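Local coordinates for hypothetical protein PH1948 (Pyrococcus horikoshii, PDB 1WY7) that binds S-adenosyl-L-homocysteine and is probably an S-adenosylmethionine-dependent methyltransferase that modifies RNA, at residues A[166-179]-A[190-203]. Residues are numbered along the deposited sequence; the frame is centred on the assembly and turned at random.
Sequences GFVVTHRLTTKIEI and LERITVDIYRFSKV
E191 pairs with I179 through two backbone hydrogen bonds, opening an antiparallel beta ladder that runs to K202. The R192 chain, bent at chi2 and chi3, brings NH1 to E178 OE2 in a salt bridge, modelled unusually short and so doubtful in its fine geometry. On the other face, I193 and I177 each hold CG1 between backbone N and carbonyl carbon (chi1 49° and 62°), which turns the two branches together, CG1 to CG1 at a tight 3.4 Å. The carboxylate of D196 accepts a hydrogen bond from the hydroxyl of T174 (OG1 to D196 OD2, 2.7 Å) and has a second partner in R155; its link to R172 is long and purely electrostatic. R172 CG lies over one face of the Y198 ring, 4.2 Å from its centroid. Facing R199, T170 and H171 form a classic beta bulge; the extended arginine sends NH2 to T170 OG1 (2.8 Å), while its NH1 and NE bind D47 and Y145. K202 lays CB over the F167 ring, 3.9 Å from the centroid. Replacing F167 by an alanine is likely to cost K202 CB its ring face and F138 its stacking partner, leaving F138 only edge-to-face with F200. Strand 167-179 thus edges the methyltransferase sheet, strand 191-202 lies between it and strand 143-149, and the hairpin packs against helix 152-164 through V169 and F200 and against helix 32-44 through I177 and I197.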
# COMPACT_ATOMS: atom_id res chain seq x y z
N GLY A 166 -12.87 -5.71 14.48
CA GLY A 166 -12.12 -6.83 15.01
C GLY A 166 -10.62 -6.87 14.78
O GLY A 166 -10.02 -7.95 14.79
N PHE A 167 -10.00 -5.71 14.59
CA PHE A 167 -8.55 -5.64 14.37
C PHE A 167 -7.87 -4.71 15.37
O PHE A 167 -8.44 -3.72 15.83
CB PHE A 167 -8.23 -5.16 12.95
CG PHE A 167 -8.39 -6.22 11.89
CD1 PHE A 167 -9.66 -6.68 11.53
CD2 PHE A 167 -7.27 -6.79 11.28
CE1 PHE A 167 -9.80 -7.70 10.58
CE2 PHE A 167 -7.41 -7.80 10.34
CZ PHE A 167 -8.67 -8.26 9.99
N VAL A 168 -6.63 -5.05 15.71
CA VAL A 168 -5.84 -4.24 16.62
C VAL A 168 -4.53 -3.84 15.98
O VAL A 168 -3.94 -4.61 15.21
CB VAL A 168 -5.52 -4.99 17.91
CG1 VAL A 168 -6.65 -4.84 18.88
CG2 VAL A 168 -5.25 -6.45 17.60
N VAL A 169 -4.08 -2.63 16.29
CA VAL A 169 -2.82 -2.13 15.78
C VAL A 169 -1.71 -2.76 16.61
O VAL A 169 -1.71 -2.65 17.84
CB VAL A 169 -2.75 -0.58 15.92
CG1 VAL A 169 -1.34 -0.07 15.56
CG2 VAL A 169 -3.79 0.06 15.02
N THR A 170 -0.77 -3.45 15.96
CA THR A 170 0.35 -4.07 16.68
C THR A 170 1.62 -3.21 16.52
O THR A 170 2.50 -3.21 17.40
CB THR A 170 0.65 -5.49 16.16
OG1 THR A 170 1.05 -5.42 14.79
CG2 THR A 170 -0.57 -6.37 16.29
N HIS A 171 1.71 -2.49 15.40
CA HIS A 171 2.86 -1.64 15.13
C HIS A 171 2.42 -0.38 14.42
O HIS A 171 1.47 -0.39 13.64
CB HIS A 171 3.87 -2.33 14.22
CG HIS A 171 4.44 -3.59 14.77
ND1 HIS A 171 3.71 -4.75 14.87
CD2 HIS A 171 5.69 -3.90 15.19
CE1 HIS A 171 4.49 -5.72 15.33
NE2 HIS A 171 5.70 -5.22 15.53
N ARG A 172 3.12 0.71 14.69
CA ARG A 172 2.85 1.98 14.04
C ARG A 172 4.18 2.72 13.97
O ARG A 172 4.73 3.11 15.01
CB ARG A 172 1.83 2.83 14.81
CG ARG A 172 1.42 4.12 14.07
CD ARG A 172 0.63 5.10 14.94
NE ARG A 172 1.51 5.88 15.81
CZ ARG A 172 1.10 6.65 16.81
NH1 ARG A 172 1.98 7.32 17.54
NH2 ARG A 172 -0.20 6.74 17.10
N LEU A 173 4.71 2.88 12.77
CA LEU A 173 5.96 3.58 12.57
C LEU A 173 5.65 4.93 11.95
O LEU A 173 4.85 5.02 11.02
CB LEU A 173 6.90 2.79 11.65
CG LEU A 173 7.11 1.29 11.89
CD1 LEU A 173 8.43 0.90 11.25
CD2 LEU A 173 7.11 0.93 13.37
N THR A 174 6.29 5.97 12.46
CA THR A 174 6.05 7.30 11.93
C THR A 174 7.27 7.83 11.17
O THR A 174 8.40 7.80 11.67
CB THR A 174 5.68 8.26 13.07
OG1 THR A 174 4.63 7.67 13.85
CG2 THR A 174 5.20 9.60 12.51
N THR A 175 7.03 8.29 9.94
CA THR A 175 8.07 8.84 9.07
C THR A 175 7.56 9.99 8.22
O THR A 175 6.35 10.13 8.01
CB THR A 175 8.65 7.82 8.06
OG1 THR A 175 7.64 6.86 7.73
CG2 THR A 175 9.89 7.14 8.60
N LYS A 176 8.49 10.79 7.72
CA LYS A 176 8.16 11.92 6.87
C LYS A 176 8.46 11.51 5.44
O LYS A 176 9.53 10.95 5.16
CB LYS A 176 9.02 13.13 7.24
CG LYS A 176 9.28 13.25 8.73
CD LYS A 176 10.00 14.54 9.11
CE LYS A 176 9.04 15.72 9.15
NZ LYS A 176 9.68 16.93 9.72
N ILE A 177 7.53 11.76 4.54
CA ILE A 177 7.77 11.43 3.14
C ILE A 177 7.74 12.71 2.33
O ILE A 177 7.27 13.74 2.81
CB ILE A 177 6.70 10.46 2.57
CG1 ILE A 177 5.31 11.12 2.62
CG2 ILE A 177 6.73 9.15 3.35
CD1 ILE A 177 4.22 10.29 1.96
N GLU A 178 8.25 12.64 1.12
CA GLU A 178 8.26 13.80 0.25
C GLU A 178 7.64 13.40 -1.07
O GLU A 178 8.14 12.52 -1.77
CB GLU A 178 9.69 14.30 0.04
CG GLU A 178 10.37 14.68 1.34
CD GLU A 178 11.75 15.27 1.14
OE1 GLU A 178 12.62 14.57 0.57
OE2 GLU A 178 11.96 16.43 1.55
N ILE A 179 6.54 14.05 -1.42
CA ILE A 179 5.89 13.75 -2.67
C ILE A 179 6.22 14.89 -3.62
O ILE A 179 5.75 16.01 -3.44
CB ILE A 179 4.36 13.63 -2.49
CG1 ILE A 179 4.05 12.61 -1.38
CG2 ILE A 179 3.72 13.16 -3.80
CD1 ILE A 179 2.57 12.43 -1.08
N LEU A 190 9.02 19.41 -3.18
CA LEU A 190 8.36 18.26 -2.56
C LEU A 190 7.29 18.69 -1.55
O LEU A 190 7.39 19.75 -0.94
CB LEU A 190 9.39 17.35 -1.88
CG LEU A 190 10.47 16.75 -2.77
CD1 LEU A 190 11.42 15.88 -1.96
CD2 LEU A 190 9.85 15.94 -3.90
N GLU A 191 6.28 17.85 -1.41
CA GLU A 191 5.21 18.08 -0.44
C GLU A 191 5.65 17.14 0.69
O GLU A 191 5.61 15.92 0.53
CB GLU A 191 3.86 17.65 -1.03
CG GLU A 191 2.64 17.93 -0.15
CD GLU A 191 1.33 17.46 -0.78
OE1 GLU A 191 0.27 17.61 -0.13
OE2 GLU A 191 1.35 16.94 -1.92
N ARG A 192 6.12 17.71 1.81
CA ARG A 192 6.60 16.90 2.93
C ARG A 192 5.53 16.68 3.99
O ARG A 192 5.17 17.60 4.72
CB ARG A 192 7.82 17.55 3.58
CG ARG A 192 9.08 17.58 2.71
CD ARG A 192 9.05 18.71 1.68
NE ARG A 192 9.75 19.90 2.14
CZ ARG A 192 11.05 19.93 2.44
NH1 ARG A 192 11.78 18.83 2.34
NH2 ARG A 192 11.62 21.06 2.85
N ILE A 193 5.02 15.45 4.08
CA ILE A 193 4.02 15.13 5.09
C ILE A 193 4.52 14.02 6.00
O ILE A 193 5.44 13.29 5.66
CB ILE A 193 2.69 14.61 4.48
CG1 ILE A 193 2.98 13.51 3.47
CG2 ILE A 193 1.89 15.75 3.89
CD1 ILE A 193 1.76 12.68 3.10
N THR A 194 3.89 13.90 7.16
CA THR A 194 4.26 12.89 8.11
C THR A 194 3.17 11.83 8.10
O THR A 194 2.00 12.14 8.29
CB THR A 194 4.40 13.48 9.49
OG1 THR A 194 5.32 14.57 9.43
CG2 THR A 194 4.89 12.43 10.47
N VAL A 195 3.56 10.58 7.87
CA VAL A 195 2.61 9.49 7.84
C VAL A 195 2.95 8.41 8.87
O VAL A 195 4.09 8.33 9.35
CB VAL A 195 2.55 8.80 6.43
CG1 VAL A 195 2.05 9.79 5.36
CG2 VAL A 195 3.92 8.27 6.04
N ASP A 196 1.95 7.60 9.20
CA ASP A 196 2.11 6.48 10.11
C ASP A 196 1.97 5.24 9.23
O ASP A 196 1.11 5.19 8.34
CB ASP A 196 1.00 6.43 11.16
CG ASP A 196 1.12 7.53 12.19
OD1 ASP A 196 0.07 8.09 12.55
OD2 ASP A 196 2.25 7.82 12.65
N ILE A 197 2.81 4.26 9.48
CA ILE A 197 2.74 2.99 8.76
C ILE A 197 2.17 2.05 9.82
O ILE A 197 2.78 1.83 10.88
CB ILE A 197 4.14 2.53 8.31
CG1 ILE A 197 4.74 3.57 7.37
CG2 ILE A 197 4.04 1.16 7.65
CD1 ILE A 197 6.12 3.23 6.87
N TYR A 198 0.99 1.51 9.56
CA TYR A 198 0.33 0.62 10.51
C TYR A 198 0.40 -0.84 10.15
O TYR A 198 0.51 -1.20 8.98
CB TYR A 198 -1.18 0.93 10.63
CG TYR A 198 -1.57 2.24 11.24
CD1 TYR A 198 -1.60 3.41 10.48
CD2 TYR A 198 -1.99 2.31 12.57
CE1 TYR A 198 -2.04 4.62 11.04
CE2 TYR A 198 -2.43 3.51 13.13
CZ TYR A 198 -2.45 4.66 12.36
OH TYR A 198 -2.83 5.85 12.92
N ARG A 199 0.31 -1.67 11.17
CA ARG A 199 0.23 -3.11 11.01
C ARG A 199 -0.96 -3.49 11.89
O ARG A 199 -0.93 -3.28 13.10
CB ARG A 199 1.46 -3.84 11.53
CG ARG A 199 1.27 -5.34 11.37
CD ARG A 199 2.40 -6.17 11.90
NE ARG A 199 2.17 -7.58 11.61
CZ ARG A 199 1.52 -8.41 12.42
NH1 ARG A 199 1.35 -9.68 12.05
NH2 ARG A 199 1.05 -7.99 13.60
N PHE A 200 -2.01 -4.01 11.27
CA PHE A 200 -3.22 -4.42 11.97
C PHE A 200 -3.24 -5.95 12.00
O PHE A 200 -2.83 -6.60 11.05
CB PHE A 200 -4.47 -3.95 11.21
CG PHE A 200 -4.54 -2.46 11.00
CD1 PHE A 200 -5.10 -1.63 11.96
CD2 PHE A 200 -4.13 -1.90 9.80
CE1 PHE A 200 -5.24 -0.26 11.73
CE2 PHE A 200 -4.27 -0.54 9.55
CZ PHE A 200 -4.83 0.29 10.52
N SER A 201 -3.74 -6.53 13.10
CA SER A 201 -3.82 -7.97 13.24
C SER A 201 -5.23 -8.31 13.74
O SER A 201 -5.73 -7.65 14.65
CB SER A 201 -2.77 -8.46 14.24
OG SER A 201 -2.76 -9.87 14.32
N LYS A 202 -5.87 -9.32 13.15
CA LYS A 202 -7.22 -9.69 13.58
C LYS A 202 -7.25 -10.24 15.01
O LYS A 202 -6.58 -11.22 15.31
CB LYS A 202 -7.83 -10.72 12.62
CG LYS A 202 -9.29 -11.02 12.93
CD LYS A 202 -10.03 -11.66 11.77
CE LYS A 202 -11.54 -11.52 11.96
NZ LYS A 202 -12.33 -12.04 10.80
N VAL A 203 -8.03 -9.60 15.87
CA VAL A 203 -8.14 -10.01 17.28
C VAL A 203 -8.35 -11.51 17.41
O VAL A 203 -9.31 -12.07 16.86
CB VAL A 203 -9.27 -9.25 18.00
CG1 VAL A 203 -9.35 -9.69 19.45
CG2 VAL A 203 -9.02 -7.75 17.91
O HOH W 1 -2.59 5.64 16.23